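Long-range contacts in putative zinc protease (Bordetella parapertussis, PDB 3IVL), which probably acts as a zinc metalloendopeptidase of the M16 family, this chain being the inactive peptidase domain of the longer protein: residues P22-M27 / E185-P190; M27-A32 / L77-A82. All coordinates share one frame; numbering follows the deposited sequence.

From the N terminus, the chain enters the antiparallel sheet through strand 23-29, which serves both contacts. In interaction 2, the end of this strand and the residues after it pair with 77-82, at the start of strand 81-87; this closes a short loop containing helices 37-48 and 55-60 and strand 68-74. Interaction 1 closes a far longer one: the chain runs through a mostly helical stretch before 185-190 comes back to pair with 22-27. The shorter loop thus lies wholly within the longer. Strand 23-29 is flanked by 81-87 and by 183-188, with Met-27 common to the two contacts, whose centres are about 18 Å apart.

Interaction 1: residues P22-M27 / E185-P190; sequences PLVAAM and EGRYIP
Leu-23 and Tyr-188 face each other as an antiparallel hydrogen-bonded pair: Leu-23 N donates to Tyr-188 O at 2.9 Å, and Tyr-188 N returns a bond to Leu-23 O at 2.7 Å. Two residues further along strand 23-29, Ala-25 repeats the exchange with Gly-186, with Ala-25 N to Gly-186 O at 2.6 Å and Gly-186 N to Ala-25 O.

Between these pairs Val-24 and Arg-187 form a non-hydrogen-bonded pair, their side chains side by side and pointing the same way. The arginine CB leaves the strand on the face it shares with Val-24. CG, turned beside the backbone N (chi1 -61°), meets Val-24 CG2 at 3.9 Å. From CG to NE the chain runs on extended, and the guanidinium presents an edge toward the same CG2 methyl. At the tip, NH2 makes a long, weak ion pair with Asp-95, while helix 94-105 receives both Val-24 and Arg-187 on Leu-98. Here, then, the last strand of the antiparallel sheet, 183-188, is laid along strand 23-29, with a helix packed on the face that carries Val-24 and Arg-187.

Tyr-188 projects from the other face. Its CB lies 3.8 Å from Leu-23 O, and with CG anti to the backbone N (chi1 160°) the ring receives Pro-190 CD over the centre of one face, 4.1 Å above its plane. That same CD atom touches Pro-22 CA at 3.8 Å, and Pro-22 CA in turn makes a CA-H...O contact of 3.2 Å with Tyr-188 O.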
ATOM      1  N   PRO A  22     -25.764  -1.255  15.696  1.00 20.10           N
ATOM      2  CA  PRO A  22     -24.413  -1.776  15.559  1.00 19.72           C
ATOM      3  C   PRO A  22     -23.392  -0.704  15.310  1.00 19.21           C
ATOM      4  O   PRO A  22     -23.697   0.328  14.826  1.00 19.00           O
ATOM      5  CB  PRO A  22     -24.529  -2.685  14.349  1.00 20.13           C
ATOM      6  CG  PRO A  22     -25.952  -2.927  14.201  1.00 19.57           C
ATOM      7  CD  PRO A  22     -26.582  -1.674  14.569  1.00 20.12           C
ATOM      8  N   LEU A  23     -22.190  -0.935  15.761  1.00 19.27           N
ATOM      9  CA  LEU A  23     -21.069  -0.095  15.412  1.00 18.70           C
ATOM     10  C   LEU A  23     -19.935  -0.962  14.922  1.00 17.81           C
ATOM     11  O   LEU A  23     -19.646  -1.947  15.529  1.00 18.39           O
ATOM     12  CB  LEU A  23     -20.704   0.793  16.591  1.00 18.79           C
ATOM     13  CG  LEU A  23     -19.305   0.974  17.145  1.00 19.91           C
ATOM     14  CD1 LEU A  23     -18.291   1.261  16.132  1.00 21.09           C
ATOM     15  CD2 LEU A  23     -19.344   2.073  18.104  1.00 21.47           C
ATOM     16  N   VAL A  24     -19.326  -0.612  13.806  1.00 16.60           N
ATOM     17  CA  VAL A  24     -18.332  -0.985  13.222  0.50 15.45           C
ATOM     18  C   VAL A  24     -17.002  -0.296  13.438  1.00 15.18           C
ATOM     19  O   VAL A  24     -17.077   0.899  13.473  1.00 14.54           O
ATOM     20  CB  VAL A  24     -18.763  -1.106  11.751  0.50 15.47           C
ATOM     21  CG1 VAL A  24     -17.705  -0.625  10.800  0.50 14.93           C
ATOM     22  CG2 VAL A  24     -19.273  -2.526  11.460  0.50 15.29           C
ATOM     23  N   ALA A  25     -15.900  -0.986  13.635  1.00 14.03           N
ATOM     24  CA  ALA A  25     -14.627  -0.301  13.827  1.00 13.54           C
ATOM     25  C   ALA A  25     -13.445  -0.915  13.112  1.00 13.47           C
ATOM     26  O   ALA A  25     -13.403  -2.089  12.912  1.00 13.67           O
ATOM     27  CB  ALA A  25     -14.324  -0.171  15.282  1.00 12.58           C
ATOM     28  N   ALA A  26     -12.482  -0.076  12.784  1.00 13.53           N
ATOM     29  CA  ALA A  26     -11.177  -0.447  12.294  1.00 14.94           C
ATOM     30  C   ALA A  26      -9.998   0.066  13.145  1.00 15.93           C
ATOM     31  O   ALA A  26      -9.867   1.229  13.382  1.00 15.74           O
ATOM     32  CB  ALA A  26     -11.036   0.035  10.928  1.00 14.67           C
HETATM   33  N   MSE A  27      -9.146  -0.844  13.572  1.00 16.30           N
HETATM   34  CA  MSE A  27      -7.974  -0.564  14.356  1.00 17.47           C
HETATM   35  C   MSE A  27      -6.674  -0.920  13.642  1.00 17.46           C
HETATM   36  O   MSE A  27      -6.524  -1.977  13.096  1.00 17.29           O
HETATM   37  CB  MSE A  27      -8.021  -1.345  15.644  1.00 17.72           C
HETATM   38  CG  MSE A  27      -9.056  -0.920  16.582  1.00 21.76           C
HETATM   39 SE   MSE A  27     -10.516  -2.061  16.633  1.00 34.20          SE
HETATM   40  CE  MSE A  27     -10.816  -1.983  18.437  1.00 29.35           C
ATOM     41  N   GLU A 185     -10.579  -5.572  12.613  1.00 18.38           N
ATOM     42  CA  GLU A 185     -11.940  -5.169  12.389  1.00 18.32           C
ATOM     43  C   GLU A 185     -12.788  -5.502  13.575  1.00 18.06           C
ATOM     44  O   GLU A 185     -12.712  -6.560  14.101  1.00 17.28           O
ATOM     45  CB  GLU A 185     -12.507  -5.848  11.162  1.00 18.49           C
ATOM     46  CG  GLU A 185     -12.176  -5.228   9.849  1.00 19.93           C
ATOM     47  CD  GLU A 185     -12.834  -5.948   8.698  1.00 23.09           C
ATOM     48  OE1 GLU A 185     -13.470  -6.968   8.914  1.00 23.68           O
ATOM     49  OE2 GLU A 185     -12.736  -5.496   7.572  1.00 24.52           O
ATOM     50  N   GLY A 186     -13.581  -4.543  13.994  1.00 17.96           N
ATOM     51  CA  GLY A 186     -14.458  -4.717  15.111  1.00 17.43           C
ATOM     52  C   GLY A 186     -15.906  -4.440  14.824  1.00 17.19           C
ATOM     53  O   GLY A 186     -16.247  -3.476  14.208  1.00 16.29           O
ATOM     54  N   ARG A 187     -16.754  -5.306  15.323  1.00 17.40           N
ATOM     55  CA  ARG A 187     -18.177  -5.103  15.239  1.00 17.88           C
ATOM     56  C   ARG A 187     -18.844  -5.214  16.574  1.00 17.90           C
ATOM     57  O   ARG A 187     -18.803  -6.229  17.173  1.00 17.97           O
ATOM     58  CB  ARG A 187     -18.762  -6.127  14.307  1.00 17.51           C
ATOM     59  CG  ARG A 187     -18.211  -6.026  12.951  1.00 19.20           C
ATOM     60  CD  ARG A 187     -18.536  -7.206  12.089  1.00 22.04           C
ATOM     61  NE  ARG A 187     -18.602  -6.784  10.706  1.00 24.25           N
ATOM     62  CZ  ARG A 187     -18.444  -7.576   9.671  1.00 26.51           C
ATOM     63  NH1 ARG A 187     -18.234  -8.848   9.858  1.00 28.57           N
ATOM     64  NH2 ARG A 187     -18.502  -7.094   8.453  1.00 27.55           N
ATOM     65  N   TYR A 188     -19.490  -4.170  17.028  1.00 18.16           N
ATOM     66  CA  TYR A 188     -20.308  -4.291  18.206  1.00 17.97           C
ATOM     67  C   TYR A 188     -21.719  -4.397  17.727  1.00 18.12           C
ATOM     68  O   TYR A 188     -22.259  -3.480  17.180  1.00 18.51           O
ATOM     69  CB  TYR A 188     -20.156  -3.080  19.117  1.00 18.10           C
ATOM     70  CG  TYR A 188     -21.282  -2.878  20.088  1.00 17.95           C
ATOM     71  CD1 TYR A 188     -21.743  -3.909  20.840  1.00 16.51           C
ATOM     72  CD2 TYR A 188     -21.890  -1.662  20.231  1.00 16.65           C
ATOM     73  CE1 TYR A 188     -22.748  -3.741  21.711  1.00 16.10           C
ATOM     74  CE2 TYR A 188     -22.903  -1.484  21.113  1.00 15.30           C
ATOM     75  CZ  TYR A 188     -23.335  -2.536  21.844  1.00 15.86           C
ATOM     76  OH  TYR A 188     -24.344  -2.436  22.721  1.00 11.84           O
ATOM     77  N   ILE A 189     -22.305  -5.550  17.934  1.00 18.23           N
ATOM     78  CA  ILE A 189     -23.660  -5.772  17.510  1.00 18.70           C
ATOM     79  C   ILE A 189     -24.538  -6.025  18.710  1.00 18.74           C
ATOM     80  O   ILE A 189     -24.321  -6.957  19.422  1.00 18.42           O
ATOM     81  CB  ILE A 189     -23.713  -6.978  16.614  1.00 19.24           C
ATOM     82  CG1 ILE A 189     -22.979  -6.701  15.327  1.00 19.85           C
ATOM     83  CG2 ILE A 189     -25.103  -7.348  16.300  1.00 18.57           C
ATOM     84  CD1 ILE A 189     -22.235  -7.856  14.843  1.00 22.14           C
ATOM     85  N   PRO A 190     -25.526  -5.182  18.936  1.00 18.58           N
ATOM     86  CA  PRO A 190     -26.395  -5.386  20.077  1.00 19.05           C
ATOM     87  C   PRO A 190     -27.217  -6.614  19.850  1.00 19.33           C
ATOM     88  O   PRO A 190     -27.626  -6.865  18.747  1.00 19.63           O
ATOM     89  CB  PRO A 190     -27.255  -4.141  20.073  1.00 19.02           C
ATOM     90  CG  PRO A 190     -26.405  -3.131  19.569  1.00 19.30           C
ATOM     91  CD  PRO A 190     -25.536  -3.784  18.525  1.00 18.68           C
TER

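Interaction 2: residues M27-A32 / L77-A82; sequences MYHLPA and LDPGLA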
HETATM    1  N   MSE A  27      -9.146  -0.844  13.572  1.00 16.30           N
HETATM    2  CA  MSE A  27      -7.974  -0.564  14.356  1.00 17.47           C
HETATM    3  C   MSE A  27      -6.674  -0.920  13.642  1.00 17.46           C
HETATM    4  O   MSE A  27      -6.524  -1.977  13.096  1.00 17.29           O
HETATM    5  CB  MSE A  27      -8.021  -1.345  15.644  1.00 17.72           C
HETATM    6  CG  MSE A  27      -9.056  -0.920  16.582  1.00 21.76           C
HETATM    7 SE   MSE A  27     -10.516  -2.061  16.633  1.00 34.20          SE
HETATM    8  CE  MSE A  27     -10.816  -1.983  18.437  1.00 29.35           C
ATOM      9  N   TYR A  28      -5.729  -0.019  13.701  1.00 17.09           N
ATOM     10  CA  TYR A  28      -4.449  -0.223  13.117  1.00 17.24           C
ATOM     11  C   TYR A  28      -3.365  -0.055  14.147  1.00 17.18           C
ATOM     12  O   TYR A  28      -3.406   0.843  14.908  1.00 16.91           O
ATOM     13  CB  TYR A  28      -4.269   0.786  12.049  1.00 17.34           C
ATOM     14  CG  TYR A  28      -5.311   0.734  11.005  1.00 18.16           C
ATOM     15  CD1 TYR A  28      -5.074   0.114   9.807  1.00 17.26           C
ATOM     16  CD2 TYR A  28      -6.532   1.306  11.200  1.00 16.94           C
ATOM     17  CE1 TYR A  28      -6.031   0.071   8.829  1.00 16.12           C
ATOM     18  CE2 TYR A  28      -7.481   1.277  10.236  1.00 16.84           C
ATOM     19  CZ  TYR A  28      -7.228   0.654   9.044  1.00 15.33           C
ATOM     20  OH  TYR A  28      -8.169   0.611   8.102  1.00 12.37           O
ATOM     21  N   HIS A  29      -2.391  -0.936  14.161  1.00 17.26           N
ATOM     22  CA  HIS A  29      -1.249  -0.796  15.024  1.00 16.95           C
ATOM     23  C   HIS A  29      -0.348   0.340  14.667  1.00 16.91           C
ATOM     24  O   HIS A  29      -0.195   0.679  13.543  1.00 16.41           O
ATOM     25  CB  HIS A  29      -0.473  -2.069  15.132  1.00 17.11           C
ATOM     26  CG  HIS A  29      -1.164  -3.091  15.946  1.00 17.31           C
ATOM     27  ND1 HIS A  29      -2.321  -3.691  15.536  1.00 17.50           N
ATOM     28  CD2 HIS A  29      -0.901  -3.578  17.169  1.00 18.17           C
ATOM     29  CE1 HIS A  29      -2.738  -4.514  16.465  1.00 18.52           C
ATOM     30  NE2 HIS A  29      -1.891  -4.466  17.465  1.00 19.14           N
ATOM     31  N   LEU A  30       0.229   0.908  15.701  1.00 17.17           N
ATOM     32  CA  LEU A  30       1.011   2.118  15.619  1.00 16.71           C
ATOM     33  C   LEU A  30       2.448   1.852  15.985  1.00 16.63           C
ATOM     34  O   LEU A  30       2.738   0.936  16.691  1.00 15.93           O
ATOM     35  CB  LEU A  30       0.459   3.161  16.565  1.00 16.67           C
ATOM     36  CG  LEU A  30      -0.942   3.696  16.337  1.00 16.85           C
ATOM     37  CD1 LEU A  30      -1.377   4.488  17.491  1.00 14.07           C
ATOM     38  CD2 LEU A  30      -1.009   4.510  15.125  1.00 16.32           C
ATOM     39  N   PRO A  31       3.318   2.719  15.517  1.00 16.53           N
ATOM     40  CA  PRO A  31       4.710   2.709  15.890  1.00 17.01           C
ATOM     41  C   PRO A  31       4.806   3.193  17.294  1.00 16.98           C
ATOM     42  O   PRO A  31       3.843   3.653  17.840  1.00 17.30           O
ATOM     43  CB  PRO A  31       5.332   3.733  14.960  1.00 16.80           C
ATOM     44  CG  PRO A  31       4.315   4.474  14.452  1.00 16.42           C
ATOM     45  CD  PRO A  31       3.025   3.819  14.612  1.00 16.50           C
ATOM     46  N   ALA A  32       5.980   3.096  17.865  1.00 16.94           N
ATOM     47  CA  ALA A  32       6.205   3.522  19.226  1.00 16.83           C
ATOM     48  C   ALA A  32       5.982   5.005  19.350  1.00 16.77           C
ATOM     49  O   ALA A  32       6.154   5.720  18.412  1.00 16.68           O
ATOM     50  CB  ALA A  32       7.566   3.200  19.614  1.00 16.88           C
ATOM     51  N   LEU A  77      -1.811   2.447  25.491  1.00 13.07           N
ATOM     52  CA  LEU A  77      -1.780   1.006  25.372  1.00 13.20           C
ATOM     53  C   LEU A  77      -0.411   0.563  24.954  1.00 13.35           C
ATOM     54  O   LEU A  77       0.280   1.286  24.301  1.00 13.78           O
ATOM     55  CB  LEU A  77      -2.844   0.520  24.396  1.00 12.66           C
ATOM     56  CG  LEU A  77      -4.263   0.773  24.883  1.00 12.65           C
ATOM     57  CD1 LEU A  77      -5.173   1.073  23.764  1.00 11.05           C
ATOM     58  CD2 LEU A  77      -4.803  -0.331  25.724  1.00 11.78           C
ATOM     59  N   ASP A  78      -0.018  -0.625  25.339  1.00 13.35           N
ATOM     60  CA  ASP A  78       1.237  -1.149  24.877  1.00 13.18           C
ATOM     61  C   ASP A  78       1.021  -2.370  24.039  1.00 12.85           C
ATOM     62  O   ASP A  78       0.654  -3.392  24.550  1.00 12.88           O
ATOM     63  CB  ASP A  78       2.100  -1.550  26.076  1.00 13.32           C
ATOM     64  N   PRO A  79       1.263  -2.284  22.750  1.00 12.37           N
ATOM     65  CA  PRO A  79       1.565  -1.063  22.028  1.00 12.06           C
ATOM     66  C   PRO A  79       0.326  -0.265  21.596  1.00 11.57           C
ATOM     67  O   PRO A  79      -0.790  -0.623  21.847  1.00 11.85           O
ATOM     68  CB  PRO A  79       2.310  -1.574  20.814  1.00 12.24           C
ATOM     69  CG  PRO A  79       1.841  -2.880  20.620  1.00 12.50           C
ATOM     70  CD  PRO A  79       1.505  -3.461  21.931  1.00 12.46           C
ATOM     71  N   GLY A  80       0.577   0.833  20.932  1.00 10.71           N
ATOM     72  CA  GLY A  80      -0.451   1.755  20.533  1.00  9.28           C
ATOM     73  C   GLY A  80      -1.356   1.312  19.420  1.00  8.40           C
ATOM     74  O   GLY A  80      -0.984   0.516  18.624  1.00  8.28           O
ATOM     75  N   LEU A  81      -2.545   1.869  19.378  1.00  7.08           N
ATOM     76  CA  LEU A  81      -3.525   1.547  18.383  1.00  6.34           C
ATOM     77  C   LEU A  81      -4.213   2.782  17.948  1.00  5.73           C
ATOM     78  O   LEU A  81      -4.419   3.640  18.722  1.00  5.98           O
ATOM     79  CB  LEU A  81      -4.557   0.677  19.035  1.00  6.17           C
ATOM     80  CG  LEU A  81      -5.147  -0.541  18.389  1.00  7.61           C
ATOM     81  CD1 LEU A  81      -4.114  -1.460  17.884  1.00  5.74           C
ATOM     82  CD2 LEU A  81      -5.993  -1.217  19.400  1.00  8.12           C
ATOM     83  N   ALA A  82      -4.610   2.847  16.701  1.00  5.52           N
ATOM     84  CA  ALA A  82      -5.512   3.852  16.210  1.00  5.55           C
ATOM     85  C   ALA A  82      -6.853   3.203  15.951  1.00  6.02           C
ATOM     86  O   ALA A  82      -6.927   2.097  15.502  1.00  5.17           O
ATOM     87  CB  ALA A  82      -4.995   4.463  15.006  1.00  5.01           C
TER
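Leu-81 sends its side chain along that of His-29, the two pointing the same way from a non-hydrogen-bonded antiparallel pair. Its CD1 methyl sits over the centre of one face of the imidazole, 3.6 Å from the His-29 ring centroid and only 8° off the ring normal, a CH-pi contact in which all five ring atoms lie at similar distances from the methyl. At the edge of the same ring, near its plane, stands Pro-79 CG. The other branch of Leu-81 turns toward the selenomethionine Met-27: CD2 approaches Met-27 CG, and CG lies 4.1 Å from Met-27 CB. The leucine therefore bridges two residues of the neighbouring strand, and its side chain also touches Met-74 of strand 68-74.

Leu-30, one residue beyond the strand, points toward 77-82. With CG beside its backbone N (chi1 -64°), the isobutyl group lies against the partner backbone, CD1 coming within 3.3 Å of Leu-81 C, while CD2 meets Ala-82 CB at 4.0 Å. Leu-30 is buried, and Phe-38 and Leu-41 of helix 37-48 pack against it.

Ala-82 also contributes both of its backbone polar atoms. Its N donates to Tyr-28 O at 2.9 Å; its O accepts from Tyr-28 N and also receives a CA-H...O contact from Met-27. A longer bond from Leu-30 N reaches Gly-80 O at 3.2 Å from well above the carbonyl plane. One hydrogen-bonded pair, one non-hydrogen-bonded pair and this last bond at Leu-30 join the end of strand 23-29 to the start of 81-87, neighbours in the antiparallel sheet of the M16 inactive peptidase domain.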